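PDB 3HIU: uncharacterized protein, which is of unknown function but belongs to the DUF892 family of ferritin-like proteins and forms a helical bundle that binds a sodium ion in the crystal. Local coordinates for residues T90-Y101 and L144-F155. Numbering follows the deposited sequence.
Sequences TDEVTKGVGISY and LIEHQEAIVVAF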
loop_
_atom_site.group_PDB
_atom_site.type_symbol
_atom_site.label_atom_id
_atom_site.label_comp_id
_atom_site.label_asym_id
_atom_site.label_seq_id
_atom_site.Cartn_x
_atom_site.Cartn_y
_atom_site.Cartn_z
ATOM N N THR B 90 -15.629 -0.515 -17.360
ATOM C CA THR B 90 -14.671 -1.219 -16.513
ATOM C C THR B 90 -13.951 -0.268 -15.550
ATOM O O THR B 90 -13.611 0.866 -15.898
ATOM C CB THR B 90 -13.643 -2.048 -17.330
ATOM O OG1 THR B 90 -12.944 -1.203 -18.254
ATOM C CG2 THR B 90 -14.344 -3.150 -18.099
ATOM N N ASP B 91 -13.725 -0.759 -14.337
ATOM C CA ASP B 91 -13.192 0.032 -13.241
ATOM C C ASP B 91 -11.679 -0.132 -13.161
ATOM O O ASP B 91 -11.010 0.589 -12.413
ATOM C CB ASP B 91 -13.794 -0.491 -11.935
ATOM C CG ASP B 91 -14.273 0.609 -11.021
ATOM O OD1 ASP B 91 -14.249 1.792 -11.426
ATOM O OD2 ASP B 91 -14.689 0.276 -9.889
ATOM N N GLU B 92 -11.144 -1.083 -13.926
ATOM C CA GLU B 92 -9.817 -1.634 -13.642
ATOM C C GLU B 92 -8.681 -0.603 -13.606
ATOM O O GLU B 92 -7.654 -0.841 -12.971
ATOM C CB GLU B 92 -9.476 -2.793 -14.592
ATOM C CG GLU B 92 -8.738 -2.384 -15.861
ATOM C CD GLU B 92 -9.648 -2.290 -17.067
ATOM O OE1 GLU B 92 -10.777 -2.822 -16.997
ATOM O OE2 GLU B 92 -9.235 -1.687 -18.084
ATOM N N VAL B 93 -8.872 0.539 -14.269
ATOM C CA VAL B 93 -7.829 1.569 -14.339
ATOM C C VAL B 93 -7.789 2.510 -13.121
ATOM O O VAL B 93 -6.706 2.855 -12.650
ATOM C CB VAL B 93 -7.929 2.404 -15.634
ATOM C CG1 VAL B 93 -8.947 3.530 -15.469
ATOM C CG2 VAL B 93 -6.562 2.970 -16.012
ATOM N N THR B 94 -8.956 2.927 -12.625
ATOM C CA THR B 94 -9.026 3.741 -11.411
ATOM C C THR B 94 -8.466 2.945 -10.241
ATOM O O THR B 94 -7.725 3.460 -9.402
ATOM C CB THR B 94 -10.480 4.186 -11.086
ATOM O OG1 THR B 94 -10.530 4.741 -9.770
ATOM C CG2 THR B 94 -11.429 3.014 -11.125
ATOM N N LYS B 95 -8.816 1.669 -10.203
ATOM C CA LYS B 95 -8.442 0.825 -9.087
ATOM C C LYS B 95 -7.039 0.277 -9.262
ATOM O O LYS B 95 -6.451 -0.225 -8.317
ATOM C CB LYS B 95 -9.459 -0.302 -8.917
ATOM C CG LYS B 95 -10.871 0.200 -8.603
ATOM C CD LYS B 95 -10.839 1.326 -7.571
ATOM C CE LYS B 95 -12.221 1.612 -7.000
ATOM N NZ LYS B 95 -12.184 2.682 -5.962
ATOM N N GLY B 96 -6.502 0.376 -10.473
ATOM C CA GLY B 96 -5.128 -0.022 -10.724
ATOM C C GLY B 96 -4.197 1.050 -10.205
ATOM O O GLY B 96 -3.142 0.770 -9.644
ATOM N N VAL B 97 -4.608 2.298 -10.385
ATOM C CA VAL B 97 -3.862 3.424 -9.845
ATOM C C VAL B 97 -3.891 3.401 -8.310
ATOM O O VAL B 97 -2.984 3.918 -7.655
ATOM C CB VAL B 97 -4.405 4.750 -10.397
ATOM C CG1 VAL B 97 -3.638 5.935 -9.823
ATOM C CG2 VAL B 97 -4.343 4.741 -11.926
ATOM N N GLY B 98 -4.920 2.776 -7.744
ATOM C CA GLY B 98 -5.029 2.619 -6.304
ATOM C C GLY B 98 -4.151 1.506 -5.736
ATOM O O GLY B 98 -3.474 1.676 -4.719
ATOM N N ILE B 99 -4.159 0.350 -6.386
ATOM C CA ILE B 99 -3.289 -0.727 -5.963
ATOM C C ILE B 99 -1.843 -0.345 -6.278
ATOM O O ILE B 99 -0.933 -0.657 -5.516
ATOM C CB ILE B 99 -3.632 -2.039 -6.690
ATOM C CG1 ILE B 99 -5.139 -2.290 -6.673
ATOM C CG2 ILE B 99 -2.897 -3.205 -6.059
ATOM C CD1 ILE B 99 -5.569 -3.400 -7.614
ATOM N N SER B 100 -1.640 0.334 -7.408
ATOM C CA SER B 100 -0.305 0.768 -7.819
ATOM C C SER B 100 0.318 1.572 -6.714
ATOM O O SER B 100 1.496 1.417 -6.392
ATOM C CB SER B 100 -0.370 1.655 -9.059
ATOM O OG SER B 100 -0.452 0.895 -10.239
ATOM N N TYR B 101 -0.489 2.457 -6.153
ATOM C CA TYR B 101 -0.043 3.371 -5.110
ATOM C C TYR B 101 0.245 2.639 -3.783
ATOM O O TYR B 101 1.244 2.928 -3.118
ATOM C CB TYR B 101 -1.100 4.466 -4.937
ATOM C CG TYR B 101 -0.847 5.458 -3.825
ATOM C CD1 TYR B 101 0.020 6.542 -4.006
ATOM C CD2 TYR B 101 -1.502 5.334 -2.599
ATOM C CE1 TYR B 101 0.236 7.463 -2.989
ATOM C CE2 TYR B 101 -1.291 6.247 -1.578
ATOM C CZ TYR B 101 -0.422 7.308 -1.773
ATOM O OH TYR B 101 -0.215 8.210 -0.748
ATOM N N LEU B 144 1.656 8.920 -8.965
ATOM C CA LEU B 144 0.309 8.385 -9.108
ATOM C C LEU B 144 -0.749 9.171 -8.331
ATOM O O LEU B 144 -1.847 9.407 -8.841
ATOM C CB LEU B 144 0.271 6.917 -8.664
ATOM C CG LEU B 144 1.163 5.886 -9.348
ATOM C CD1 LEU B 144 1.218 4.678 -8.450
ATOM C CD2 LEU B 144 0.593 5.533 -10.700
ATOM N N ILE B 145 -0.421 9.559 -7.096
ATOM C CA ILE B 145 -1.413 10.158 -6.193
ATOM C C ILE B 145 -1.666 11.630 -6.516
ATOM O O ILE B 145 -2.635 12.236 -6.041
ATOM C CB ILE B 145 -1.007 10.031 -4.709
ATOM C CG1 ILE B 145 -2.248 9.974 -3.797
ATOM C CG2 ILE B 145 -0.083 11.183 -4.308
ATOM C CD1 ILE B 145 -3.032 8.661 -3.861
ATOM N N GLU B 146 -0.779 12.203 -7.316
ATOM C CA GLU B 146 -0.995 13.546 -7.815
ATOM C C GLU B 146 -1.850 13.486 -9.081
ATOM O O GLU B 146 -2.893 14.129 -9.160
ATOM C CB GLU B 146 0.342 14.256 -8.028
ATOM C CG GLU B 146 1.110 14.436 -6.719
ATOM C CD GLU B 146 2.406 15.207 -6.880
ATOM O OE1 GLU B 146 3.314 15.025 -6.038
ATOM O OE2 GLU B 146 2.518 15.995 -7.844
ATOM N N HIS B 147 -1.432 12.674 -10.046
ATOM C CA HIS B 147 -2.179 12.499 -11.286
ATOM C C HIS B 147 -3.461 11.723 -11.058
ATOM O O HIS B 147 -4.269 11.559 -11.973
ATOM C CB HIS B 147 -1.326 11.760 -12.317
ATOM C CG HIS B 147 -0.131 12.536 -12.771
ATOM N ND1 HIS B 147 0.987 12.709 -11.983
ATOM C CD2 HIS B 147 0.117 13.194 -13.929
ATOM C CE1 HIS B 147 1.872 13.441 -12.636
ATOM N NE2 HIS B 147 1.371 13.746 -13.819
ATOM N N GLN B 148 -3.640 11.233 -9.838
ATOM C CA GLN B 148 -4.748 10.343 -9.551
ATOM C C GLN B 148 -6.059 11.045 -9.851
ATOM O O GLN B 148 -6.877 10.580 -10.642
ATOM C CB GLN B 148 -4.715 9.905 -8.086
ATOM C CG GLN B 148 -5.551 8.659 -7.819
ATOM C CD GLN B 148 -6.350 8.745 -6.529
ATOM O OE1 GLN B 148 -6.250 9.725 -5.782
ATOM N NE2 GLN B 148 -7.154 7.717 -6.264
ATOM N N GLU B 149 -6.244 12.190 -9.224
ATOM C CA GLU B 149 -7.519 12.874 -9.297
ATOM C C GLU B 149 -8.012 13.080 -10.736
ATOM O O GLU B 149 -9.200 12.898 -11.009
ATOM C CB GLU B 149 -7.459 14.191 -8.531
ATOM C CG GLU B 149 -8.809 14.663 -8.046
ATOM C CD GLU B 149 -8.733 15.983 -7.323
ATOM O OE1 GLU B 149 -7.634 16.336 -6.851
ATOM O OE2 GLU B 149 -9.773 16.666 -7.224
ATOM N N ALA B 150 -7.115 13.448 -11.654
ATOM C CA ALA B 150 -7.515 13.679 -13.053
ATOM C C ALA B 150 -7.988 12.384 -13.694
ATOM O O ALA B 150 -8.981 12.367 -14.430
ATOM C CB ALA B 150 -6.362 14.267 -13.868
ATOM N N ILE B 151 -7.272 11.297 -13.395
ATOM C CA ILE B 151 -7.586 9.981 -13.942
ATOM C C ILE B 151 -8.963 9.529 -13.504
ATOM O O ILE B 151 -9.720 8.972 -14.299
ATOM C CB ILE B 151 -6.589 8.936 -13.506
ATOM C CG1 ILE B 151 -5.203 9.276 -14.062
ATOM C CG2 ILE B 151 -7.049 7.574 -13.994
ATOM C CD1 ILE B 151 -4.078 8.411 -13.516
ATOM N N VAL B 152 -9.284 9.774 -12.236
ATOM C CA VAL B 152 -10.602 9.447 -11.700
ATOM C C VAL B 152 -11.713 10.244 -12.395
ATOM O O VAL B 152 -12.709 9.682 -12.869
ATOM C CB VAL B 152 -10.664 9.697 -10.186
ATOM C CG1 VAL B 152 -12.089 9.552 -9.693
ATOM C CG2 VAL B 152 -9.752 8.729 -9.461
ATOM N N VAL B 153 -11.528 11.557 -12.458
ATOM C CA VAL B 153 -12.507 12.447 -13.042
ATOM C C VAL B 153 -12.768 12.095 -14.498
ATOM O O VAL B 153 -13.911 11.872 -14.898
ATOM C CB VAL B 153 -12.030 13.883 -12.946
ATOM C CG1 VAL B 153 -12.908 14.785 -13.789
ATOM C CG2 VAL B 153 -12.026 14.310 -11.486
ATOM N N ALA B 154 -11.702 12.036 -15.284
ATOM C CA ALA B 154 -11.829 11.695 -16.695
ATOM C C ALA B 154 -12.561 10.375 -16.847
ATOM O O ALA B 154 -13.351 10.194 -17.769
ATOM C CB ALA B 154 -10.469 11.627 -17.356
ATOM N N PHE B 155 -12.300 9.447 -15.937
ATOM C CA PHE B 155 -12.985 8.170 -15.998
ATOM C C PHE B 155 -14.486 8.401 -15.854
ATOM O O PHE B 155 -15.301 7.869 -16.630
ATOM C CB PHE B 155 -12.506 7.224 -14.895
ATOM C CG PHE B 155 -13.330 5.980 -14.797
ATOM C CD1 PHE B 155 -13.003 4.860 -15.539
ATOM C CD2 PHE B 155 -14.467 5.946 -14.002
ATOM C CE1 PHE B 155 -13.783 3.724 -15.474
ATOM C CE2 PHE B 155 -15.250 4.814 -13.932
ATOM C CZ PHE B 155 -14.909 3.701 -14.669
#
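Ile145 lies over the ring of Tyr101, its CD1 3.5 Å from the ring centroid and only 7° off the normal, a CH-pi contact close to the middle of one face. Ile145 CB also comes to 3.3 Å from Tyr101 CE1. Tyr101 gets there with CG anti to the backbone N (chi1 176°), which swings the ring across to helix 124-159. Leu144, the residue before Ile145, pushes CD1 against helix 94-120: it sits 3.5 Å from Ser100 CB, a tight carbon pair, and close to the backbone N of Tyr101. Ser100 turns its hydroxyl back to its own helix, OG donating to Gly96 O at 2.8 Å from above the carbonyl plane, while Ser100 N reaches that oxygen from the opposite face.

The two helices run nearly antiparallel, their local axes 10.1 Å apart at a signed crossing angle of -163°, as packing partners in the four-helix bundle of a ferritin-like fold. Val97 fills the middle with both branches: CG1 touches Gln148 CG, and CG2 meets Ile151 CD1 tip to tip at 4.0 Å. Leu38 of helix 36-62 covers Val97, Leu144 and Ile151 together. Gln148 bends at chi2 and sends its amide to the second subunit, OE1 accepting from Arg112 NE and NE2 donating to Ala109 O there.

Beyond Val97, Thr94 OG1 stands 4.1 Å from Val152 CG2. Phe155 closes this end, with Val93 CG1 approaching its ring obliquely at CD1 and Tyr35 packing on both residues. Asp91 OD1 lies 3.8 Å from Phe155 CZ; the other carboxylate oxygen, OD2, is held by Lys9 and Trp10 of the second subunit.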